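Local coordinates for protein endoglucanase A (Clostridium cellulolyticum, PDB 1EDG) that probably cleaves internal beta-1,4-glucosidic linkages of cellulose, as the catalytic domain of a family 5 glycoside hydrolase, at residues A[259-264]-A[308-313]; A[338-343]-A[350-355]; A[272-277]-A[320-325]. All blocks are in the same frame, centred on the assembly; numbering follows the deposited sequence.

The three contacts lie on one side of a family 5 (beta/alpha)8 barrel. Contacts 1 and 2 occupy loops that follow its sixth, seventh and eighth strands, the end of a TIM barrel where the active site is found; their centres are about 11 Å apart. They meet through C308 O and W340 N (3.0 Å), probably hydrogen-bonded, and through the packing of V311 on L351. Contact 3 lies farther out, about 11 Å from contact 1 and about 17 Å from contact 2, centre to centre. It is joined to contact 1 by F261, whose CE2 reaches Y322 CG at 3.6 Å, and by K313 packing on N272, but does not touch contact 2.

Contact 1. Residues A[259-264]-A[308-313]; sequences WNFAGL and CGAVDK
With CG anti to its carbonyl carbon (chi1 -73°) and an extended chain beyond it, K313 lays its alkyl arm across the end of helix 259-262 and delivers NZ to the carbonyls of F261 and L264. In this (beta/alpha)8 barrel the short helix belongs to the loop after strand 249-254; residues 308-313 lead out of the neighbouring strand 303-308, so the contact joins two successive strand-to-helix loops. K313 NZ donates to F261 O at 2.9 Å, approaching from above that carbonyl plane (40° out of it), and to L264 O at 2.8 Å; T271 O is a further acceptor. The buried ammonium sits among main-chain oxygens, F261 O from the helix, L264 O and T271 O beyond it, whose partial negative charges probably stabilise it. Nearer the start of 308-313 the backbones pair: V311 N gives A262 O a bond of 2.9 Å, 160° at the hydrogen, and A310 CA makes a CH...O contact with the same oxygen at 3.4 Å. Beside this bond the F261 ring reaches A310 CB through CE2, while the A262 methyl rests against G309 O. A water lies 3.1 Å from F261 O and 2.8 Å from V311 O.

Contact 2. Residues A[338-343]-A[350-355]; sequences ILWDNN and ELFGFF
Residues 339-343 and 350-355 run almost perpendicular, 95° apart, and come closest at N343 and G353, whose CA atoms are 4.2 Å apart. The first runs off the end of the eighth strand, 336-339, of the (beta/alpha)8 barrel; the second is the later part of the loop after it, leading into strand 355-356. The D341 carboxylate is held from both segments. D341 OD2 receives F355 N on the syn lone pair at 2.8 Å and also accepts from W33 NE1 on the first strand. D341 OD1 takes F354 N at 3.1 Å and, from the opposite face of the carboxylate, N343 N at 3.2 Å, the latter closing an Asx turn. Four N-H groups therefore fix the buried carboxylate, which stands nearly perpendicular to the F354 ring at its edge. N342 grips the other end: its backbone N donates to F352 O, and N342 ND2 meets E350 O at 2.9 Å, almost straight (175°) and in the amide plane. The torsion that sets CG between backbone N and carbonyl carbon (chi1 67°) turns this amide over F352 CB. W340 points its five-membered ring edge at the F352 face in an offset edge-to-face pair, and L339 CD1 lies over the F354 face, 4.2 Å from its centroid. Buried W340 O has no hydrogen-bonding partner in the model; it lies 3.4 Å from F354 CE2, at the ring edge.

Contact 3. Residues A[272-277]-A[320-325]; sequences NAWNIN and VEYMSY
W274 drives the six-membered end of its indole against helix 316-332, between Y322, over one face, and Y325, at the edge, and this is the tight half of the contact. Y322 turns a ring edge toward the indole face in an edge-to-face pair with planes at 80° and centroids 5.4 Å apart, measured from the five-membered ring; its CD1 stands over the middle of the indole. The far corner of the same indole lies along the helix backbone, W274 CZ3 being 3.7 Å from Y322 CA. One turn further on, Y325 meets the rim of the six-membered ring, its CD2 3.7 Å from W274 CH2, with the two ring planes inclined at 54°. Since W274 carries CG opposite its backbone N (chi1 -179°), the indole stretches straight from the loop to the helix. Its NE1 donates instead to D281 O of helix 279-297, and the Y322 hydroxyl finds its own partner in C257 O. The three rings form an aromatic cluster that, in the (beta/alpha)8 barrel, joins the loop leading into helix 279-297 to the next helix of the outer layer; V285 of helix 279-297 also touches W274 and Y322. Toward solvent the packing is sparser. I276, partly exposed, lays CG1 on Y325 CD1 at 4.0 Å, and its CD1 lies about equally near E321 O and the Y325 ring. No direct hydrogen bond crosses the contact. Instead a water donates to W274 O and E321 OE1 and accepts from I276 N, each at 2.8 Å, while E321 OE2 forms a salt bridge with K317. On the exposed outer side of the loop, N275 closes an Asx turn by taking N277 N on OD1 at 2.9 Å.

Contact 1. Residues A[259-264]-A[308-313]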
loop_
_atom_site.group_PDB
_atom_site.type_symbol
_atom_site.label_atom_id
_atom_site.label_comp_id
_atom_site.label_asym_id
_atom_site.label_seq_id
_atom_site.Cartn_x
_atom_site.Cartn_y
_atom_site.Cartn_z
ATOM N N TRP A 259 -15.047 0.765 -7.801
ATOM C CA TRP A 259 -14.323 -0.139 -8.697
ATOM C C TRP A 259 -14.668 -0.086 -10.187
ATOM O O TRP A 259 -13.771 -0.172 -11.026
ATOM C CB TRP A 259 -14.428 -1.586 -8.195
ATOM C CG TRP A 259 -13.641 -2.568 -9.031
ATOM C CD1 TRP A 259 -14.145 -3.516 -9.877
ATOM C CD2 TRP A 259 -12.214 -2.671 -9.116
ATOM N NE1 TRP A 259 -13.119 -4.200 -10.483
ATOM C CE2 TRP A 259 -11.924 -3.704 -10.034
ATOM C CE3 TRP A 259 -11.152 -1.991 -8.508
ATOM C CZ2 TRP A 259 -10.614 -4.072 -10.360
ATOM C CZ3 TRP A 259 -9.846 -2.357 -8.833
ATOM C CH2 TRP A 259 -9.591 -3.390 -9.751
ATOM N N ASN A 260 -15.950 0.038 -10.521
ATOM C CA ASN A 260 -16.362 0.070 -11.927
ATOM C C ASN A 260 -15.729 1.217 -12.702
ATOM O O ASN A 260 -15.614 1.156 -13.922
ATOM C CB ASN A 260 -17.887 0.105 -12.065
ATOM C CG ASN A 260 -18.487 1.436 -11.656
ATOM O OD1 ASN A 260 -17.956 2.133 -10.786
ATOM N ND2 ASN A 260 -19.603 1.795 -12.280
ATOM N N PHE A 261 -15.351 2.273 -11.989
ATOM C CA PHE A 261 -14.701 3.422 -12.602
ATOM C C PHE A 261 -13.182 3.329 -12.439
ATOM O O PHE A 261 -12.427 3.462 -13.402
ATOM C CB PHE A 261 -15.197 4.724 -11.959
ATOM C CG PHE A 261 -14.375 5.925 -12.327
ATOM C CD1 PHE A 261 -14.501 6.507 -13.584
ATOM C CD2 PHE A 261 -13.420 6.425 -11.446
ATOM C CE1 PHE A 261 -13.682 7.565 -13.966
ATOM C CE2 PHE A 261 -12.595 7.484 -11.818
ATOM C CZ PHE A 261 -12.725 8.055 -13.083
ATOM N N ALA A 262 -12.745 3.116 -11.204
ATOM C CA ALA A 262 -11.329 3.051 -10.885
ATOM C C ALA A 262 -10.519 1.872 -11.430
ATOM O O ALA A 262 -9.350 2.048 -11.790
ATOM C CB ALA A 262 -11.136 3.162 -9.380
ATOM N N GLY A 263 -11.108 0.679 -11.496
ATOM C CA GLY A 263 -10.337 -0.457 -11.973
ATOM C C GLY A 263 -10.899 -1.398 -13.024
ATOM O O GLY A 263 -10.128 -2.061 -13.722
ATOM N N LEU A 264 -12.220 -1.494 -13.127
ATOM C CA LEU A 264 -12.844 -2.390 -14.101
ATOM C C LEU A 264 -12.706 -1.863 -15.533
ATOM O O LEU A 264 -13.174 -0.768 -15.849
ATOM C CB LEU A 264 -14.318 -2.588 -13.748
ATOM C CG LEU A 264 -15.086 -3.661 -14.521
ATOM C CD1 LEU A 264 -14.418 -5.011 -14.312
ATOM C CD2 LEU A 264 -16.531 -3.699 -14.041
ATOM N N CYS A 308 -4.290 3.291 -4.172
ATOM C CA CYS A 308 -5.433 3.985 -4.760
ATOM C C CYS A 308 -5.046 4.382 -6.190
ATOM O O CYS A 308 -3.881 4.248 -6.582
ATOM C CB CYS A 308 -5.844 5.211 -3.929
ATOM S SG CYS A 308 -4.619 6.525 -3.823
ATOM N N GLY A 309 -6.030 4.795 -6.983
ATOM C CA GLY A 309 -5.749 5.194 -8.351
ATOM C C GLY A 309 -6.913 4.882 -9.270
ATOM O O GLY A 309 -7.909 4.298 -8.844
ATOM N N ALA A 310 -6.792 5.293 -10.528
ATOM C CA ALA A 310 -7.822 5.056 -11.532
ATOM C C ALA A 310 -7.121 4.716 -12.841
ATOM O O ALA A 310 -6.173 5.390 -13.245
ATOM C CB ALA A 310 -8.703 6.289 -11.701
ATOM N N VAL A 311 -7.568 3.636 -13.465
ATOM C CA VAL A 311 -6.999 3.158 -14.713
ATOM C C VAL A 311 -7.292 4.107 -15.887
ATOM O O VAL A 311 -8.343 4.740 -15.946
ATOM C CB VAL A 311 -7.522 1.720 -15.006
ATOM C CG1 VAL A 311 -8.994 1.735 -15.409
ATOM C CG2 VAL A 311 -6.690 1.063 -16.043
ATOM N N ASP A 312 -6.349 4.211 -16.815
ATOM C CA ASP A 312 -6.514 5.075 -17.984
ATOM C C ASP A 312 -7.610 4.572 -18.922
ATOM O O ASP A 312 -7.550 3.442 -19.416
ATOM C CB ASP A 312 -5.186 5.182 -18.741
ATOM C CG ASP A 312 -5.285 6.022 -20.012
ATOM O OD1 ASP A 312 -6.199 6.867 -20.145
ATOM O OD2 ASP A 312 -4.413 5.838 -20.883
ATOM N N LYS A 313 -8.621 5.407 -19.143
ATOM C CA LYS A 313 -9.725 5.080 -20.044
ATOM C C LYS A 313 -9.901 6.260 -20.993
ATOM O O LYS A 313 -11.018 6.567 -21.412
ATOM C CB LYS A 313 -11.024 4.843 -19.256
ATOM C CG LYS A 313 -11.054 3.524 -18.491
ATOM C CD LYS A 313 -12.260 3.414 -17.575
ATOM C CE LYS A 313 -12.259 2.068 -16.873
ATOM N NZ LYS A 313 -13.260 1.987 -15.777
HETATM O O HOH W 1 -10.871 5.626 -15.038
#

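Contact 2. Residues A[338-343]-A[350-355]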
loop_
_atom_site.group_PDB
_atom_site.type_symbol
_atom_site.label_atom_id
_atom_site.label_comp_id
_atom_site.label_asym_id
_atom_site.label_seq_id
_atom_site.Cartn_x
_atom_site.Cartn_y
_atom_site.Cartn_z
ATOM N N ILE A 338 -1.481 6.705 -1.110
ATOM C CA ILE A 338 -0.304 6.226 -1.840
ATOM C C ILE A 338 -0.804 5.696 -3.186
ATOM O O ILE A 338 -1.617 4.774 -3.243
ATOM C CB ILE A 338 0.459 5.116 -1.067
ATOM C CG1 ILE A 338 0.881 5.622 0.323
ATOM C CG2 ILE A 338 1.712 4.696 -1.843
ATOM C CD1 ILE A 338 1.694 4.619 1.133
ATOM N N LEU A 339 -0.353 6.335 -4.260
ATOM C CA LEU A 339 -0.734 6.002 -5.633
ATOM C C LEU A 339 -0.142 4.669 -6.097
ATOM O O LEU A 339 1.031 4.386 -5.837
ATOM C CB LEU A 339 -0.201 7.100 -6.572
ATOM C CG LEU A 339 -0.882 7.567 -7.864
ATOM C CD1 LEU A 339 0.192 7.927 -8.859
ATOM C CD2 LEU A 339 -1.810 6.565 -8.440
ATOM N N TRP A 340 -0.951 3.841 -6.755
ATOM C CA TRP A 340 -0.436 2.581 -7.296
ATOM C C TRP A 340 0.018 2.905 -8.727
ATOM O O TRP A 340 -0.765 3.425 -9.531
ATOM C CB TRP A 340 -1.513 1.494 -7.344
ATOM C CG TRP A 340 -1.012 0.203 -7.987
ATOM C CD1 TRP A 340 -1.320 -0.269 -9.235
ATOM C CD2 TRP A 340 -0.100 -0.746 -7.413
ATOM N NE1 TRP A 340 -0.654 -1.449 -9.472
ATOM C CE2 TRP A 340 0.100 -1.766 -8.374
ATOM C CE3 TRP A 340 0.565 -0.837 -6.179
ATOM C CZ2 TRP A 340 0.941 -2.866 -8.139
ATOM C CZ3 TRP A 340 1.399 -1.931 -5.942
ATOM C CH2 TRP A 340 1.579 -2.931 -6.923
ATOM N N ASP A 341 1.277 2.615 -9.029
ATOM C CA ASP A 341 1.830 2.885 -10.350
ATOM C C ASP A 341 2.554 1.624 -10.813
ATOM O O ASP A 341 3.561 1.229 -10.221
ATOM C CB ASP A 341 2.806 4.061 -10.262
ATOM C CG ASP A 341 3.176 4.634 -11.626
ATOM O OD1 ASP A 341 3.110 3.910 -12.640
ATOM O OD2 ASP A 341 3.547 5.821 -11.670
ATOM N N ASN A 342 2.038 0.992 -11.865
ATOM C CA ASN A 342 2.637 -0.239 -12.382
ATOM C C ASN A 342 3.464 -0.103 -13.662
ATOM O O ASN A 342 3.857 -1.110 -14.257
ATOM C CB ASN A 342 1.576 -1.335 -12.543
ATOM C CG ASN A 342 0.552 -1.018 -13.615
ATOM O OD1 ASN A 342 0.615 0.024 -14.269
ATOM N ND2 ASN A 342 -0.412 -1.913 -13.790
ATOM N N ASN A 343 3.709 1.134 -14.095
ATOM C CA ASN A 343 4.512 1.411 -15.298
ATOM C C ASN A 343 3.926 0.813 -16.590
ATOM O O ASN A 343 4.621 0.689 -17.599
ATOM C CB ASN A 343 5.953 0.918 -15.076
ATOM C CG ASN A 343 6.933 1.444 -16.121
ATOM O OD1 ASN A 343 7.779 0.693 -16.622
ATOM N ND2 ASN A 343 6.862 2.740 -16.416
ATOM N N GLU A 350 -4.079 -3.778 -16.910
ATOM C CA GLU A 350 -4.453 -2.683 -16.022
ATOM C C GLU A 350 -3.538 -1.485 -16.235
ATOM O O GLU A 350 -2.362 -1.511 -15.855
ATOM C CB GLU A 350 -4.426 -3.138 -14.567
ATOM C CG GLU A 350 -5.441 -4.225 -14.268
ATOM C CD GLU A 350 -5.655 -4.428 -12.786
ATOM O OE1 GLU A 350 -4.673 -4.758 -12.083
ATOM O OE2 GLU A 350 -6.809 -4.252 -12.326
ATOM N N LEU A 351 -4.076 -0.449 -16.876
ATOM C CA LEU A 351 -3.313 0.765 -17.163
ATOM C C LEU A 351 -3.163 1.701 -15.963
ATOM O O LEU A 351 -3.842 2.732 -15.877
ATOM C CB LEU A 351 -3.921 1.538 -18.348
ATOM C CG LEU A 351 -3.913 0.981 -19.779
ATOM C CD1 LEU A 351 -2.658 0.162 -20.036
ATOM C CD2 LEU A 351 -5.141 0.149 -20.013
ATOM N N PHE A 352 -2.296 1.316 -15.030
ATOM C CA PHE A 352 -2.019 2.121 -13.842
ATOM C C PHE A 352 -0.647 2.756 -14.005
ATOM O O PHE A 352 0.090 2.939 -13.038
ATOM C CB PHE A 352 -2.044 1.271 -12.562
ATOM C CG PHE A 352 -3.426 0.992 -12.034
ATOM C CD1 PHE A 352 -4.204 2.016 -11.510
ATOM C CD2 PHE A 352 -3.940 -0.299 -12.046
ATOM C CE1 PHE A 352 -5.466 1.762 -11.006
ATOM C CE2 PHE A 352 -5.205 -0.565 -11.541
ATOM C CZ PHE A 352 -5.969 0.468 -11.022
ATOM N N GLY A 353 -0.271 3.039 -15.246
ATOM C CA GLY A 353 1.017 3.661 -15.481
ATOM C C GLY A 353 0.872 5.169 -15.395
ATOM O O GLY A 353 -0.046 5.731 -15.996
ATOM N N PHE A 354 1.734 5.810 -14.612
ATOM C CA PHE A 354 1.715 7.267 -14.467
ATOM C C PHE A 354 3.124 7.808 -14.715
ATOM O O PHE A 354 3.327 8.654 -15.587
ATOM C CB PHE A 354 1.217 7.689 -13.071
ATOM C CG PHE A 354 -0.208 7.296 -12.786
ATOM C CD1 PHE A 354 -1.264 8.090 -13.221
ATOM C CD2 PHE A 354 -0.496 6.114 -12.102
ATOM C CE1 PHE A 354 -2.586 7.715 -12.986
ATOM C CE2 PHE A 354 -1.810 5.730 -11.861
ATOM C CZ PHE A 354 -2.862 6.530 -12.305
ATOM N N PHE A 355 4.104 7.287 -13.985
ATOM C CA PHE A 355 5.488 7.723 -14.136
ATOM C C PHE A 355 6.180 6.861 -15.193
ATOM O O PHE A 355 6.304 5.642 -15.022
ATOM C CB PHE A 355 6.220 7.606 -12.798
ATOM C CG PHE A 355 7.674 8.000 -12.852
ATOM C CD1 PHE A 355 8.047 9.327 -13.025
ATOM C CD2 PHE A 355 8.669 7.048 -12.673
ATOM C CE1 PHE A 355 9.387 9.699 -13.014
ATOM C CE2 PHE A 355 10.015 7.408 -12.664
ATOM C CZ PHE A 355 10.375 8.738 -12.832
#

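Contact 3. Residues A[272-277]-A[320-325]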
loop_
_atom_site.group_PDB
_atom_site.type_symbol
_atom_site.label_atom_id
_atom_site.label_comp_id
_atom_site.label_asym_id
_atom_site.label_seq_id
_atom_site.Cartn_x
_atom_site.Cartn_y
_atom_site.Cartn_z
ATOM N N ASN A 272 -16.268 4.995 -17.720
ATOM C CA ASN A 272 -15.187 5.976 -17.747
ATOM C C ASN A 272 -15.676 7.323 -17.228
ATOM O O ASN A 272 -14.985 8.334 -17.357
ATOM C CB ASN A 272 -14.617 6.131 -19.164
ATOM C CG ASN A 272 -15.597 6.777 -20.132
ATOM O OD1 ASN A 272 -16.795 6.883 -19.855
ATOM N ND2 ASN A 272 -15.090 7.208 -21.281
ATOM N N ALA A 273 -16.854 7.324 -16.615
ATOM C CA ALA A 273 -17.433 8.554 -16.106
ATOM C C ALA A 273 -17.623 8.579 -14.596
ATOM O O ALA A 273 -18.008 7.581 -13.983
ATOM C CB ALA A 273 -18.752 8.823 -16.796
ATOM N N TRP A 274 -17.342 9.737 -14.011
ATOM C CA TRP A 274 -17.491 9.981 -12.579
ATOM C C TRP A 274 -17.696 11.486 -12.505
ATOM O O TRP A 274 -16.867 12.255 -12.995
ATOM C CB TRP A 274 -16.241 9.567 -11.790
ATOM C CG TRP A 274 -16.376 9.799 -10.300
ATOM C CD1 TRP A 274 -16.973 8.968 -9.385
ATOM C CD2 TRP A 274 -15.933 10.950 -9.563
ATOM N NE1 TRP A 274 -16.928 9.536 -8.132
ATOM C CE2 TRP A 274 -16.299 10.750 -8.212
ATOM C CE3 TRP A 274 -15.264 12.132 -9.915
ATOM C CZ2 TRP A 274 -16.017 11.694 -7.209
ATOM C CZ3 TRP A 274 -14.986 13.069 -8.920
ATOM C CH2 TRP A 274 -15.362 12.841 -7.583
ATOM N N ASN A 275 -18.810 11.889 -11.909
ATOM C CA ASN A 275 -19.184 13.294 -11.796
ATOM C C ASN A 275 -18.936 13.880 -10.406
ATOM O O ASN A 275 -19.661 13.581 -9.450
ATOM C CB ASN A 275 -20.663 13.451 -12.186
ATOM C CG ASN A 275 -21.098 14.906 -12.297
ATOM O OD1 ASN A 275 -20.324 15.836 -12.052
ATOM N ND2 ASN A 275 -22.355 15.107 -12.667
ATOM N N ILE A 276 -17.949 14.769 -10.327
ATOM C CA ILE A 276 -17.578 15.427 -9.076
ATOM C C ILE A 276 -18.727 16.265 -8.500
ATOM O O ILE A 276 -18.764 16.545 -7.303
ATOM C CB ILE A 276 -16.303 16.317 -9.271
ATOM C CG1 ILE A 276 -15.705 16.708 -7.915
ATOM C CG2 ILE A 276 -16.629 17.557 -10.109
ATOM C CD1 ILE A 276 -14.384 17.442 -8.013
ATOM N N ASN A 277 -19.676 16.638 -9.353
ATOM C CA ASN A 277 -20.818 17.454 -8.936
ATOM C C ASN A 277 -22.018 16.630 -8.494
ATOM O O ASN A 277 -22.986 17.177 -7.974
ATOM C CB ASN A 277 -21.250 18.387 -10.074
ATOM C CG ASN A 277 -20.128 19.280 -10.553
ATOM O OD1 ASN A 277 -19.613 20.110 -9.801
ATOM N ND2 ASN A 277 -19.729 19.104 -11.804
ATOM N N VAL A 320 -8.397 13.553 -13.374
ATOM C CA VAL A 320 -7.782 14.644 -12.615
ATOM C C VAL A 320 -8.749 15.052 -11.493
ATOM O O VAL A 320 -8.350 15.202 -10.331
ATOM C CB VAL A 320 -7.487 15.880 -13.507
ATOM C CG1 VAL A 320 -7.018 17.055 -12.643
ATOM C CG2 VAL A 320 -6.415 15.538 -14.539
ATOM N N GLU A 321 -10.025 15.189 -11.843
ATOM C CA GLU A 321 -11.057 15.568 -10.877
ATOM C C GLU A 321 -11.232 14.510 -9.782
ATOM O O GLU A 321 -11.258 14.840 -8.588
ATOM C CB GLU A 321 -12.377 15.843 -11.601
ATOM C CG GLU A 321 -12.325 17.103 -12.468
ATOM C CD GLU A 321 -13.507 17.238 -13.408
ATOM O OE1 GLU A 321 -14.064 16.206 -13.836
ATOM O OE2 GLU A 321 -13.874 18.385 -13.737
ATOM N N TYR A 322 -11.299 13.243 -10.186
ATOM C CA TYR A 322 -11.451 12.134 -9.245
ATOM C C TYR A 322 -10.275 12.039 -8.269
ATOM O O TYR A 322 -10.480 11.996 -7.053
ATOM C CB TYR A 322 -11.640 10.807 -10.000
ATOM C CG TYR A 322 -11.535 9.558 -9.136
ATOM C CD1 TYR A 322 -12.614 9.121 -8.358
ATOM C CD2 TYR A 322 -10.355 8.813 -9.101
ATOM C CE1 TYR A 322 -12.512 7.966 -7.569
ATOM C CE2 TYR A 322 -10.242 7.667 -8.321
ATOM C CZ TYR A 322 -11.317 7.247 -7.560
ATOM O OH TYR A 322 -11.183 6.107 -6.799
ATOM N N MET A 323 -9.045 12.021 -8.776
ATOM C CA MET A 323 -7.888 11.915 -7.886
ATOM C C MET A 323 -7.738 13.117 -6.950
ATOM O O MET A 323 -7.362 12.958 -5.782
ATOM C CB MET A 323 -6.591 11.665 -8.663
ATOM C CG MET A 323 -6.496 10.270 -9.305
ATOM S SD MET A 323 -6.864 8.886 -8.153
ATOM C CE MET A 323 -5.552 9.060 -6.933
ATOM N N SER A 324 -8.035 14.315 -7.457
ATOM C CA SER A 324 -7.949 15.538 -6.641
ATOM C C SER A 324 -8.933 15.484 -5.470
ATOM O O SER A 324 -8.565 15.762 -4.322
ATOM C CB SER A 324 -8.225 16.793 -7.492
ATOM O OG SER A 324 -7.177 17.022 -8.420
ATOM N N TYR A 325 -10.173 15.115 -5.778
ATOM C CA TYR A 325 -11.238 15.000 -4.784
ATOM C C TYR A 325 -10.909 13.901 -3.759
ATOM O O TYR A 325 -11.077 14.090 -2.550
ATOM C CB TYR A 325 -12.554 14.688 -5.497
ATOM C CG TYR A 325 -13.767 14.591 -4.594
ATOM C CD1 TYR A 325 -14.490 15.729 -4.240
ATOM C CD2 TYR A 325 -14.221 13.351 -4.137
ATOM C CE1 TYR A 325 -15.637 15.637 -3.459
ATOM C CE2 TYR A 325 -15.368 13.246 -3.355
ATOM C CZ TYR A 325 -16.072 14.391 -3.020
ATOM O OH TYR A 325 -17.213 14.279 -2.260
HETATM O O HOH W 2 -16.190 14.921 -12.553
#